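Local atomic coordinates of 3-methyladenine dna-glycosylase (Archaeoglobus fulgidus, PDB entry 2JHN), a protein that belongs to the HhH-GPD superfamily of base excision DNA repair proteins and joins that helical fold to an N-terminal TATA-box binding protein-like domain. Residues H8-E13 against R56-E61; E86-F91 against F108-L113; M116-G121 against E198-W203; G219-E224 against A238-V243. The protein carries 1 engineered substitution. All blocks are in the same frame, centred on the assembly; numbering follows the deposited sequence. Where two conformers were deposited one is given.

Contact 1 of 4, residues H8-E13 against R56-E61; sequences HAVNWE and RTIVVE
Two first torsions bring Trp12 and Ile58 together. The indole of Trp12 swings opposite its own backbone N (chi1 -172°), while Ile58 holds CG1 opposite its carbonyl carbon (chi1 -55°). Both residues belong to the TATA-box binding protein-like domain, which has an antiparallel sheet with helices packed on it. Here the first turn of helix 12-17 and the loop leading into it pass across strand 57-62. Ile58 CD1 meets the six-membered part of the indole, 3.7 Å from Trp12 CE3. The second branch of the isoleucine, CG2, lies 4.2 Å from Trp12 CZ3. Val10 adds another apolar neighbour, with its CG1 4.2 Å from Ile58 CD1. Ile58 CD1 thus touches both Val10 and Trp12. The Val10 and Ile58 side chains cross at about a right angle. The polar edge of the indole is held by a bond from Trp12 NE1 to the carbonyl oxygen of Gly33, and Pro52 and Leu80 also touch this side chain. At the other end of the contact the extended side chain of Arg56 runs past the peptide between His8 and Ala9. Arg56 CG comes within 3.8 Å of Ala9 N. The His8 ring folds back on the same loop, where ND1 donates to Ala9 O at 2.9 Å, nearly straight at 168° and on a carbonyl lone pair.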
loop_
_atom_site.group_PDB
_atom_site.type_symbol
_atom_site.label_atom_id
_atom_site.label_comp_id
_atom_site.label_asym_id
_atom_site.label_seq_id
_atom_site.Cartn_x
_atom_site.Cartn_y
_atom_site.Cartn_z
ATOM N N HIS A 8 9.720 -19.093 -4.866
ATOM C CA HIS A 8 9.357 -19.456 -3.501
ATOM C C HIS A 8 7.820 -19.451 -3.340
ATOM O O HIS A 8 7.146 -18.683 -4.025
ATOM C CB HIS A 8 10.023 -18.432 -2.573
ATOM C CG HIS A 8 10.053 -18.830 -1.129
ATOM N ND1 HIS A 8 8.932 -18.806 -0.327
ATOM C CD2 HIS A 8 11.075 -19.224 -0.333
ATOM C CE1 HIS A 8 9.257 -19.190 0.896
ATOM N NE2 HIS A 8 10.554 -19.446 0.920
ATOM N N ALA A 9 7.256 -20.286 -2.460
ATOM C CA ALA A 9 5.796 -20.249 -2.205
ATOM C C ALA A 9 5.380 -18.899 -1.591
ATOM O O ALA A 9 6.163 -18.260 -0.877
ATOM C CB ALA A 9 5.354 -21.391 -1.300
ATOM N N VAL A 10 4.167 -18.464 -1.905
ATOM C CA VAL A 10 3.560 -17.293 -1.267
ATOM C C VAL A 10 2.229 -17.762 -0.701
ATOM O O VAL A 10 1.534 -18.604 -1.305
ATOM C CB VAL A 10 3.395 -16.134 -2.283
ATOM C CG1 VAL A 10 2.353 -16.480 -3.342
ATOM C CG2 VAL A 10 3.059 -14.806 -1.587
ATOM N N ASN A 11 1.897 -17.286 0.486
ATOM C CA ASN A 11 0.601 -17.530 1.057
ATOM C C ASN A 11 -0.363 -16.439 0.575
ATOM O O ASN A 11 -0.364 -15.333 1.104
ATOM C CB ASN A 11 0.685 -17.557 2.576
ATOM C CG ASN A 11 -0.615 -17.967 3.212
ATOM O OD1 ASN A 11 -1.647 -17.376 2.962
ATOM N ND2 ASN A 11 -0.576 -19.021 4.030
ATOM N N TRP A 12 -1.173 -16.772 -0.430
ATOM C CA TRP A 12 -2.112 -15.817 -1.016
ATOM C C TRP A 12 -3.135 -15.320 -0.008
ATOM O O TRP A 12 -3.504 -14.143 -0.016
ATOM C CB TRP A 12 -2.820 -16.449 -2.217
ATOM C CG TRP A 12 -3.674 -15.494 -3.005
ATOM C CD1 TRP A 12 -5.049 -15.393 -2.985
ATOM C CD2 TRP A 12 -3.212 -14.513 -3.932
ATOM N NE1 TRP A 12 -5.463 -14.389 -3.841
ATOM C CE2 TRP A 12 -4.357 -13.850 -4.448
ATOM C CE3 TRP A 12 -1.940 -14.127 -4.381
ATOM C CZ2 TRP A 12 -4.265 -12.818 -5.399
ATOM C CZ3 TRP A 12 -1.848 -13.079 -5.328
ATOM C CH2 TRP A 12 -2.999 -12.447 -5.819
ATOM N N GLU A 13 -3.611 -16.209 0.865
ATOM C CA GLU A 13 -4.620 -15.819 1.833
ATOM C C GLU A 13 -4.106 -14.698 2.746
ATOM O O GLU A 13 -4.823 -13.743 3.017
ATOM C CB GLU A 13 -5.127 -17.040 2.639
ATOM C CG GLU A 13 -5.562 -18.230 1.773
ATOM C CD GLU A 13 -4.460 -19.277 1.601
ATOM O OE1 GLU A 13 -4.488 -20.308 2.321
ATOM O OE2 GLU A 13 -3.555 -19.080 0.762
ATOM N N ARG A 56 3.187 -21.528 -5.942
ATOM C CA ARG A 56 4.229 -20.808 -6.658
ATOM C C ARG A 56 3.811 -20.222 -8.003
ATOM O O ARG A 56 4.665 -19.794 -8.775
ATOM C CB ARG A 56 5.464 -21.695 -6.866
ATOM C CG ARG A 56 6.098 -22.133 -5.571
ATOM C CD ARG A 56 7.407 -22.872 -5.772
ATOM N NE ARG A 56 7.782 -23.478 -4.496
ATOM C CZ ARG A 56 8.949 -24.055 -4.233
ATOM N NH1 ARG A 56 9.902 -24.125 -5.163
ATOM N NH2 ARG A 56 9.161 -24.560 -3.023
ATOM N N THR A 57 2.509 -20.180 -8.276
ATOM C CA THR A 57 2.035 -19.706 -9.576
ATOM C C THR A 57 0.822 -18.830 -9.405
ATOM O O THR A 57 -0.198 -19.284 -8.905
ATOM C CB THR A 57 1.658 -20.880 -10.526
ATOM O OG1 THR A 57 2.783 -21.738 -10.684
ATOM C CG2 THR A 57 1.233 -20.349 -11.903
ATOM N N ILE A 58 0.935 -17.581 -9.847
ATOM C CA ILE A 58 -0.193 -16.659 -9.818
ATOM C C ILE A 58 -0.690 -16.477 -11.258
ATOM O O ILE A 58 0.057 -16.077 -12.147
ATOM C CB ILE A 58 0.197 -15.261 -9.189
ATOM C CG1 ILE A 58 0.801 -15.421 -7.776
ATOM C CG2 ILE A 58 -1.001 -14.280 -9.211
ATOM C CD1 ILE A 58 -0.050 -16.213 -6.748
ATOM N N VAL A 59 -1.956 -16.795 -11.466
ATOM C CA VAL A 59 -2.608 -16.529 -12.740
ATOM C C VAL A 59 -3.103 -15.079 -12.799
ATOM O O VAL A 59 -3.663 -14.567 -11.820
ATOM C CB VAL A 59 -3.771 -17.506 -12.965
ATOM C CG1 VAL A 59 -4.537 -17.180 -14.292
ATOM C CG2 VAL A 59 -3.236 -18.932 -12.962
ATOM N N VAL A 60 -2.869 -14.447 -13.944
ATOM C CA VAL A 60 -3.429 -13.121 -14.272
ATOM C C VAL A 60 -4.362 -13.210 -15.495
ATOM O O VAL A 60 -4.032 -13.835 -16.506
ATOM C CB VAL A 60 -2.329 -12.060 -14.530
ATOM C CG1 VAL A 60 -2.958 -10.667 -14.716
ATOM C CG2 VAL A 60 -1.302 -12.018 -13.368
ATOM N N GLU A 61 -5.531 -12.603 -15.365
ATOM C CA GLU A 61 -6.434 -12.404 -16.496
ATOM C C GLU A 61 -6.772 -10.922 -16.616
ATOM O O GLU A 61 -6.767 -10.178 -15.618
ATOM C CB GLU A 61 -7.713 -13.211 -16.294
ATOM C CG GLU A 61 -7.512 -14.719 -16.200
ATOM C CD GLU A 61 -8.832 -15.472 -16.105
ATOM O OE1 GLU A 61 -9.706 -15.265 -16.976
ATOM O OE2 GLU A 61 -9.003 -16.274 -15.167
#

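Contact 2 of 4, residues E86-F91 against F108-L113; sequences EELYRF and FGRAGL
Tyr89 and Gly109 make the polar link between helix 86-93 and the loop that follows helix 96-104. Gly109 N donates to Tyr89 OH at 2.9 Å, but the bond is bent, with an N-H...O angle of 131°. The tyrosine CG lies opposite the carbonyl carbon (chi1 -80°), which lets the long ring reach out from the helix to the loop. Its hydroxyl comes close to the backbone, with Tyr89 OH 3.3 Å from Gly109 CA. Gly109 has a positive phi of 75°, a conformation that favours glycine. Leu88 supplies the van der Waals part, a methyl laid on the loop backbone. Its CD2 is 3.4 Å from Gly109 O. Leu88 CD2 is also 4.1 Å from Arg110 CG. The charged end of Arg110 looks to another partner: the chain bends at its third torsion and forms a salt bridge with Asp276. Gly109 O is bonded to the hydroxyl of Tyr280, and the Phe108 ring meets Tyr280 edge-to-face. The contact is largely buried. It joins two pieces of chain that run between the sheet strand 57-62 and helix 118-127, and ties both to a helix near the C-terminus. The loop lies between helix 86-93 and helix 274-287, while helix 96-104 packs on helix 86-93.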
loop_
_atom_site.group_PDB
_atom_site.type_symbol
_atom_site.label_atom_id
_atom_site.label_comp_id
_atom_site.label_asym_id
_atom_site.label_seq_id
_atom_site.Cartn_x
_atom_site.Cartn_y
_atom_site.Cartn_z
ATOM N N GLU A 86 13.544 -15.169 0.315
ATOM C CA GLU A 86 14.496 -16.078 0.988
ATOM C C GLU A 86 15.436 -15.320 1.939
ATOM O O GLU A 86 15.574 -15.697 3.111
ATOM C CB GLU A 86 15.295 -16.862 -0.058
ATOM C CG GLU A 86 16.458 -17.658 0.511
ATOM C CD GLU A 86 16.037 -18.987 1.111
ATOM O OE1 GLU A 86 14.817 -19.300 1.115
ATOM O OE2 GLU A 86 16.946 -19.726 1.578
ATOM N N GLU A 87 16.014 -14.227 1.430
ATOM C CA GLU A 87 16.984 -13.437 2.163
ATOM C C GLU A 87 16.345 -12.677 3.326
ATOM O O GLU A 87 16.930 -12.584 4.410
ATOM C CB GLU A 87 17.709 -12.477 1.221
ATOM C CG GLU A 87 19.128 -12.112 1.711
ATOM C CD GLU A 87 19.696 -10.832 1.096
ATOM O OE1 GLU A 87 19.333 -10.506 -0.069
ATOM O OE2 GLU A 87 20.534 -10.166 1.780
ATOM N N LEU A 88 15.152 -12.127 3.086
ATOM C CA LEU A 88 14.383 -11.494 4.164
ATOM C C LEU A 88 14.159 -12.511 5.267
ATOM O O LEU A 88 14.351 -12.221 6.449
ATOM C CB LEU A 88 13.016 -11.005 3.636
ATOM C CG LEU A 88 11.951 -10.599 4.672
ATOM C CD1 LEU A 88 12.364 -9.391 5.481
ATOM C CD2 LEU A 88 10.567 -10.353 3.998
ATOM N N TYR A 89 13.735 -13.706 4.879
ATOM C CA TYR A 89 13.377 -14.717 5.869
ATOM C C TYR A 89 14.596 -15.147 6.684
ATOM O O TYR A 89 14.505 -15.310 7.906
ATOM C CB TYR A 89 12.741 -15.916 5.182
ATOM C CG TYR A 89 11.268 -15.763 4.808
ATOM C CD1 TYR A 89 10.475 -14.713 5.300
ATOM C CD2 TYR A 89 10.665 -16.716 3.999
ATOM C CE1 TYR A 89 9.108 -14.630 4.956
ATOM C CE2 TYR A 89 9.325 -16.645 3.660
ATOM C CZ TYR A 89 8.556 -15.601 4.133
ATOM O OH TYR A 89 7.233 -15.575 3.780
ATOM N N ARG A 90 15.723 -15.337 6.003
ATOM C CA ARG A 90 17.012 -15.622 6.677
ATOM C C ARG A 90 17.339 -14.552 7.724
ATOM O O ARG A 90 17.721 -14.859 8.876
ATOM C CB ARG A 90 18.118 -15.704 5.625
ATOM C CG ARG A 90 19.404 -16.363 6.075
ATOM C CD ARG A 90 20.378 -16.491 4.905
ATOM N NE ARG A 90 19.832 -17.409 3.902
ATOM C CZ ARG A 90 19.552 -17.104 2.634
ATOM N NH1 ARG A 90 19.776 -15.883 2.146
ATOM N NH2 ARG A 90 19.056 -18.053 1.842
ATOM N N PHE A 91 17.175 -13.292 7.332
ATOM C CA PHE A 91 17.423 -12.141 8.204
ATOM C C PHE A 91 16.474 -12.115 9.411
ATOM O O PHE A 91 16.899 -11.922 10.548
ATOM C CB PHE A 91 17.336 -10.845 7.374
ATOM C CG PHE A 91 17.588 -9.586 8.168
ATOM C CD1 PHE A 91 18.866 -9.017 8.214
ATOM C CD2 PHE A 91 16.559 -8.983 8.879
ATOM C CE1 PHE A 91 19.093 -7.854 8.945
ATOM C CE2 PHE A 91 16.771 -7.822 9.616
ATOM C CZ PHE A 91 18.053 -7.255 9.647
ATOM N N PHE A 108 3.743 -14.702 4.076
ATOM C CA PHE A 108 3.469 -13.336 3.614
ATOM C C PHE A 108 4.545 -12.805 2.667
ATOM O O PHE A 108 4.224 -11.998 1.782
ATOM C CB PHE A 108 3.199 -12.377 4.779
ATOM C CG PHE A 108 2.797 -10.976 4.343
ATOM C CD1 PHE A 108 1.454 -10.669 4.064
ATOM C CD2 PHE A 108 3.760 -9.970 4.200
ATOM C CE1 PHE A 108 1.063 -9.362 3.676
ATOM C CE2 PHE A 108 3.383 -8.660 3.773
ATOM C CZ PHE A 108 2.017 -8.361 3.538
ATOM N N GLY A 109 5.801 -13.234 2.844
ATOM C CA GLY A 109 6.878 -12.861 1.894
ATOM C C GLY A 109 7.325 -11.410 2.083
ATOM O O GLY A 109 7.260 -10.842 3.199
ATOM N N ARG A 110 7.741 -10.799 0.985
ATOM C CA ARG A 110 8.172 -9.402 0.986
ATOM C C ARG A 110 6.994 -8.452 0.900
ATOM O O ARG A 110 5.925 -8.810 0.402
ATOM C CB ARG A 110 9.113 -9.162 -0.201
ATOM C CG ARG A 110 10.419 -10.044 -0.099
ATOM C CD ARG A 110 11.579 -9.402 -0.843
ATOM N NE ARG A 110 12.047 -8.221 -0.122
ATOM C CZ ARG A 110 13.152 -7.540 -0.430
ATOM N NH1 ARG A 110 13.930 -7.927 -1.447
ATOM N NH2 ARG A 110 13.487 -6.471 0.283
ATOM N N ALA A 111 7.211 -7.214 1.327
ATOM C CA ALA A 111 6.185 -6.182 1.237
ATOM C C ALA A 111 5.933 -5.811 -0.216
ATOM O O ALA A 111 6.875 -5.727 -1.024
ATOM C CB ALA A 111 6.610 -4.956 2.006
ATOM N N GLY A 112 4.658 -5.614 -0.546
ATOM C CA GLY A 112 4.295 -4.967 -1.821
ATOM C C GLY A 112 4.257 -3.448 -1.675
ATOM O O GLY A 112 5.126 -2.849 -0.998
ATOM N N LEU A 113 3.251 -2.837 -2.303
ATOM C CA LEU A 113 2.972 -1.410 -2.155
ATOM C C LEU A 113 1.498 -1.271 -1.796
ATOM O O LEU A 113 0.722 -2.235 -1.947
ATOM C CB LEU A 113 3.268 -0.656 -3.469
ATOM C CG LEU A 113 4.737 -0.654 -3.927
ATOM C CD1 LEU A 113 4.785 -0.111 -5.368
ATOM C CD2 LEU A 113 5.567 0.221 -2.977
#

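Contact 3 of 4, residues M116-G121 against E198-W203; sequences MSVFEG and EELKEW
Val118 and Glu198 form the first shell, at the capped N-terminus of helix 118-127 in the helical part of this HhH-GPD protein. Val118 N donates to Glu198 OE1 at 2.9 Å, nearly straight at 169°. The donor comes from the syn side, 26° out of the carboxylate plane. A water also donates to Glu198 OE1, at 2.7 Å, and accepts from Phe119 N at 2.9 Å. One carboxylate oxygen thus serves the first two N-H groups of the helix, one directly and one through water. The helix end would probably favour a charged carboxylate here. Glu198 reaches Val118 N by a bend at its second torsion (chi2 65°). Beside this bond the two valine methyls take separate partners. Val118 CG2 lies 3.6 Å from Lys201 CG, and CG1 meets Leu200 CD2, their side chains crossing at about a right angle. Leu200 is in turn packed on helix 205-213, and Lys201 NZ forms a salt bridge with Glu78. Ser117 is the N-cap residue, with Ser117 OG accepting from Glu120 N at 3.1 Å. Glu120, bridged to Arg37, steadies the residue before the cap: its OE1 accepts from Met116 N at 2.9 Å.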
loop_
_atom_site.group_PDB
_atom_site.type_symbol
_atom_site.label_atom_id
_atom_site.label_comp_id
_atom_site.label_asym_id
_atom_site.label_seq_id
_atom_site.Cartn_x
_atom_site.Cartn_y
_atom_site.Cartn_z
ATOM N N MET A 116 -1.104 1.707 -6.743
ATOM C CA MET A 116 -0.608 1.372 -8.080
ATOM C C MET A 116 -0.165 2.605 -8.892
ATOM O O MET A 116 0.059 2.519 -10.110
ATOM C CB MET A 116 -1.638 0.540 -8.848
ATOM C CG MET A 116 -2.107 -0.713 -8.091
ATOM S SD MET A 116 -2.250 -2.179 -9.148
ATOM C CE MET A 116 -0.560 -2.252 -9.737
ATOM N N SER A 117 -0.059 3.746 -8.208
ATOM C CA SER A 117 0.583 4.950 -8.762
ATOM C C SER A 117 1.017 5.835 -7.601
ATOM O O SER A 117 0.450 5.755 -6.502
ATOM C CB SER A 117 -0.360 5.758 -9.691
ATOM O OG SER A 117 -1.420 6.419 -8.978
ATOM N N VAL A 118 1.991 6.714 -7.867
ATOM C CA VAL A 118 2.440 7.688 -6.866
ATOM C C VAL A 118 1.289 8.602 -6.434
ATOM O O VAL A 118 1.111 8.892 -5.237
ATOM C CB VAL A 118 3.611 8.545 -7.432
ATOM C CG1 VAL A 118 3.963 9.726 -6.482
ATOM C CG2 VAL A 118 4.819 7.651 -7.676
ATOM N N PHE A 119 0.540 9.104 -7.418
ATOM C CA PHE A 119 -0.629 9.916 -7.124
ATOM C C PHE A 119 -1.599 9.240 -6.147
ATOM O O PHE A 119 -1.995 9.844 -5.156
ATOM C CB PHE A 119 -1.412 10.327 -8.391
ATOM C CG PHE A 119 -2.580 11.197 -8.081
ATOM C CD1 PHE A 119 -2.383 12.435 -7.459
ATOM C CD2 PHE A 119 -3.871 10.793 -8.383
ATOM C CE1 PHE A 119 -3.444 13.262 -7.158
ATOM C CE2 PHE A 119 -4.990 11.643 -8.079
ATOM C CZ PHE A 119 -4.771 12.862 -7.475
ATOM N N GLU A 120 -1.944 7.980 -6.410
ATOM C CA GLU A 120 -2.836 7.249 -5.511
ATOM C C GLU A 120 -2.240 7.147 -4.097
ATOM O O GLU A 120 -2.947 7.350 -3.104
ATOM C CB GLU A 120 -3.174 5.878 -6.096
ATOM C CG GLU A 120 -3.984 4.970 -5.150
ATOM C CD GLU A 120 -4.127 3.539 -5.659
ATOM O OE1 GLU A 120 -3.605 3.206 -6.746
ATOM O OE2 GLU A 120 -4.783 2.738 -4.922
ATOM N N GLY A 121 -0.952 6.812 -4.013
ATOM C CA GLY A 121 -0.260 6.694 -2.712
ATOM C C GLY A 121 -0.274 7.990 -1.916
ATOM O O GLY A 121 -0.570 7.979 -0.718
ATOM N N GLU A 198 4.614 10.362 -11.406
ATOM C CA GLU A 198 5.065 8.971 -11.294
ATOM C C GLU A 198 6.602 8.877 -11.203
ATOM O O GLU A 198 7.143 7.922 -10.660
ATOM C CB GLU A 198 4.526 8.115 -12.449
ATOM C CG GLU A 198 4.686 6.589 -12.237
ATOM C CD GLU A 198 3.856 6.014 -11.064
ATOM O OE1 GLU A 198 2.891 6.675 -10.591
ATOM O OE2 GLU A 198 4.193 4.868 -10.644
ATOM N N GLU A 199 7.307 9.883 -11.730
ATOM C CA GLU A 199 8.780 9.879 -11.650
ATOM C C GLU A 199 9.342 9.948 -10.226
ATOM O O GLU A 199 10.505 9.607 -9.992
ATOM C CB GLU A 199 9.396 10.994 -12.521
ATOM C CG GLU A 199 9.070 10.841 -14.005
ATOM C CD GLU A 199 9.584 12.009 -14.857
ATOM O OE1 GLU A 199 10.127 12.975 -14.286
ATOM O OE2 GLU A 199 9.391 11.970 -16.091
ATOM N N LEU A 200 8.505 10.363 -9.265
ATOM C CA LEU A 200 8.942 10.496 -7.871
ATOM C C LEU A 200 9.487 9.177 -7.332
ATOM O O LEU A 200 10.369 9.177 -6.476
ATOM C CB LEU A 200 7.784 11.012 -6.991
ATOM C CG LEU A 200 8.136 11.583 -5.614
ATOM C CD1 LEU A 200 9.014 12.847 -5.720
ATOM C CD2 LEU A 200 6.841 11.861 -4.818
ATOM N N LYS A 201 8.954 8.066 -7.840
ATOM C CA LYS A 201 9.450 6.729 -7.486
ATOM C C LYS A 201 10.941 6.528 -7.691
ATOM O O LYS A 201 11.564 5.753 -6.985
ATOM C CB LYS A 201 8.736 5.661 -8.302
ATOM C CG LYS A 201 7.482 5.203 -7.686
ATOM C CD LYS A 201 6.910 4.054 -8.459
ATOM C CE LYS A 201 7.173 2.768 -7.744
ATOM N NZ LYS A 201 6.622 1.670 -8.572
ATOM N N GLU A 202 11.499 7.196 -8.694
ATOM C CA GLU A 202 12.899 7.010 -9.078
ATOM C C GLU A 202 13.828 8.054 -8.480
ATOM O O GLU A 202 15.039 8.017 -8.745
ATOM C CB GLU A 202 13.023 7.105 -10.590
ATOM C CG GLU A 202 11.858 6.587 -11.371
ATOM C CD GLU A 202 12.078 5.173 -11.836
ATOM O OE1 GLU A 202 12.543 5.001 -12.984
ATOM O OE2 GLU A 202 11.807 4.241 -11.048
ATOM N N TRP A 203 13.266 9.008 -7.722
ATOM C CA TRP A 203 14.060 10.017 -7.021
ATOM C C TRP A 203 14.733 9.395 -5.814
ATOM O O TRP A 203 14.294 8.363 -5.307
ATOM C CB TRP A 203 13.194 11.174 -6.515
ATOM C CG TRP A 203 12.705 12.192 -7.519
ATOM C CD1 TRP A 203 12.435 12.000 -8.842
ATOM C CD2 TRP A 203 12.387 13.556 -7.239
ATOM N NE1 TRP A 203 11.980 13.175 -9.410
ATOM C CE2 TRP A 203 11.942 14.143 -8.445
ATOM C CE3 TRP A 203 12.433 14.345 -6.081
ATOM C CZ2 TRP A 203 11.540 15.487 -8.522
ATOM C CZ3 TRP A 203 12.058 15.682 -6.166
ATOM C CH2 TRP A 203 11.598 16.232 -7.375
HETATM O O HOH W 1 1.359 8.893 -10.237
#

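Contact 4 of 4, residues G219-E224 against A238-V243; sequences GRWTAE and ADDLGV
Asp239 OD2, facing Arg220 and Glu224, is held by two partners, a salt bridge to Arg263 NH2 and a water that donates at 2.8 Å. These residues lie in the HhH-GPD fold, where helices 205-213 and 220-229 with the glycine-containing turn between them make up the helix-hairpin-helix. The same water donates to Glu224 OE1 and accepts from Asp239 N, so it stitches the two segments together. Glu224 OE1 is also salt-bridged to Arg263. The two acids, with Glu224 OE1 4.4 Å from Asp239 OD2, thus share both partners. Arg220 runs extended across Asp239 at about a right angle, and its CD comes 3.6 Å from Asp239 OD2. That oxygen lies well out of the guanidinium plane, and no N-H of Arg220 points at it. Arg220 NE instead donates to Glu224 OE2 at 3.0 Å, as part of a salt bridge one turn along its own helix. With chi1 at 171°, Trp221 turns its indole toward the loop before helix 241-251. Trp221 NE1 donates to Asp240 OD1 at 2.9 Å, with an angle of 147°. The oxygen sits at the ring edge, near its plane, while the carboxylate is turned 47° from the ring. Asp240 is also the N-cap of helix 241-251. Its other oxygen, OD2, accepts from Val243 N at 3.2 Å through the lone pair facing away from OD1.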
loop_
_atom_site.group_PDB
_atom_site.type_symbol
_atom_site.label_atom_id
_atom_site.label_comp_id
_atom_site.label_asym_id
_atom_site.label_seq_id
_atom_site.Cartn_x
_atom_site.Cartn_y
_atom_site.Cartn_z
ATOM N N GLY A 219 3.688 16.609 6.452
ATOM C CA GLY A 219 4.838 16.643 7.371
ATOM C C GLY A 219 5.619 15.333 7.349
ATOM O O GLY A 219 5.490 14.518 6.387
ATOM N N ARG A 220 6.405 15.121 8.411
ATOM C CA ARG A 220 7.340 13.985 8.446
ATOM C C ARG A 220 6.616 12.631 8.311
ATOM O O ARG A 220 7.033 11.799 7.508
ATOM C CB ARG A 220 8.183 14.012 9.717
ATOM C CG ARG A 220 9.128 12.856 9.810
ATOM C CD ARG A 220 10.115 13.052 10.959
ATOM N NE ARG A 220 11.268 12.195 10.712
ATOM C CZ ARG A 220 12.343 12.126 11.491
ATOM N NH1 ARG A 220 12.415 12.869 12.609
ATOM N NH2 ARG A 220 13.347 11.307 11.145
ATOM N N TRP A 221 5.543 12.430 9.081
ATOM C CA TRP A 221 4.847 11.148 9.090
ATOM C C TRP A 221 4.262 10.815 7.719
ATOM O O TRP A 221 4.539 9.751 7.187
ATOM C CB TRP A 221 3.754 11.092 10.170
ATOM C CG TRP A 221 2.892 9.881 10.050
ATOM C CD1 TRP A 221 3.285 8.561 10.152
ATOM C CD2 TRP A 221 1.492 9.861 9.773
ATOM N NE1 TRP A 221 2.200 7.733 9.966
ATOM C CE2 TRP A 221 1.090 8.503 9.732
ATOM C CE3 TRP A 221 0.523 10.865 9.578
ATOM C CZ2 TRP A 221 -0.242 8.119 9.484
ATOM C CZ3 TRP A 221 -0.801 10.483 9.350
ATOM C CH2 TRP A 221 -1.168 9.119 9.297
ATOM N N THR A 222 3.489 11.733 7.142
ATOM C CA THR A 222 2.915 11.516 5.808
ATOM C C THR A 222 4.009 11.279 4.760
ATOM O O THR A 222 3.865 10.405 3.894
ATOM C CB THR A 222 2.054 12.708 5.411
ATOM O OG1 THR A 222 0.964 12.794 6.347
ATOM C CG2 THR A 222 1.533 12.549 3.948
ATOM N N ALA A 223 5.099 12.036 4.837
ATOM C CA ALA A 223 6.153 11.925 3.814
ATOM C C ALA A 223 6.846 10.542 3.940
ATOM O O ALA A 223 7.057 9.828 2.926
ATOM C CB ALA A 223 7.164 13.110 3.918
ATOM N N GLU A 224 7.172 10.157 5.172
ATOM C CA GLU A 224 7.821 8.846 5.407
ATOM C C GLU A 224 6.903 7.672 5.088
ATOM O O GLU A 224 7.376 6.653 4.546
ATOM C CB GLU A 224 8.410 8.731 6.815
ATOM C CG GLU A 224 9.533 9.761 7.054
ATOM C CD GLU A 224 10.185 9.642 8.410
ATOM O OE1 GLU A 224 9.584 9.004 9.322
ATOM O OE2 GLU A 224 11.326 10.179 8.535
ATOM N N ALA A 238 8.539 6.105 11.785
ATOM C CA ALA A 238 8.519 5.835 13.227
ATOM C C ALA A 238 7.463 6.633 14.011
ATOM O O ALA A 238 7.069 6.234 15.125
ATOM C CB ALA A 238 9.939 6.060 13.796
ATOM N N ASP A 239 7.005 7.761 13.457
ATOM C CA ASP A 239 5.916 8.533 14.085
ATOM C C ASP A 239 4.558 7.836 13.987
ATOM O O ASP A 239 3.628 8.198 14.690
ATOM C CB ASP A 239 5.816 9.966 13.523
ATOM C CG ASP A 239 7.075 10.765 13.760
ATOM O OD1 ASP A 239 7.333 11.125 14.938
ATOM O OD2 ASP A 239 7.820 11.013 12.773
ATOM N N ASP A 240 4.434 6.834 13.113
ATOM C CA ASP A 240 3.152 6.155 12.953
ATOM C C ASP A 240 2.765 5.492 14.294
ATOM O O ASP A 240 3.563 4.738 14.870
ATOM C CB ASP A 240 3.229 5.136 11.791
ATOM C CG ASP A 240 1.861 4.564 11.431
ATOM O OD1 ASP A 240 1.242 5.046 10.451
ATOM O OD2 ASP A 240 1.401 3.649 12.150
ATOM N N LEU A 241 1.573 5.801 14.806
ATOM C CA LEU A 241 1.134 5.264 16.117
ATOM C C LEU A 241 0.984 3.735 16.149
ATOM O O LEU A 241 1.322 3.104 17.135
ATOM C CB LEU A 241 -0.161 5.930 16.569
ATOM C CG LEU A 241 0.216 7.136 17.428
ATOM C CD1 LEU A 241 -0.062 8.452 16.723
ATOM C CD2 LEU A 241 -0.521 7.035 18.748
ATOM N N GLY A 242 0.487 3.158 15.060
ATOM C CA GLY A 242 0.479 1.710 14.912
ATOM C C GLY A 242 1.862 1.085 14.935
ATOM O O GLY A 242 2.066 0.025 15.550
ATOM N N VAL A 243 2.822 1.730 14.269
ATOM C CA VAL A 243 4.208 1.261 14.282
ATOM C C VAL A 243 4.784 1.311 15.701
ATOM O O VAL A 243 5.411 0.351 16.155
ATOM C CB VAL A 243 5.093 2.066 13.280
ATOM C CG1 VAL A 243 6.583 1.751 13.464
ATOM C CG2 VAL A 243 4.663 1.771 11.829
HETATM O O HOH W 2 7.255 9.140 10.820
#

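The four contacts follow one another along the chain, each closing before the next opens. Contact 1 lies in the TATA-box binding protein-like domain, on strand 57-62 of its sheet. Contact 2 adjoins it, with centres about 15 Å apart, and His8 packs on Tyr89 and Glu86. Contact 3 sits about 22 Å from contact 2, centre to centre, and Leu113 packing on Lys201 connects them. The loop of contact 2 leads into the helix of contact 3. Contact 4, among the HhH-GPD helices, is about 18 Å from contact 3 and 31 Å from contact 1, between centres. Contacts 1 and 4 lie on opposite sides of the chain's centre, with contacts 2 and 3 between them in chain order.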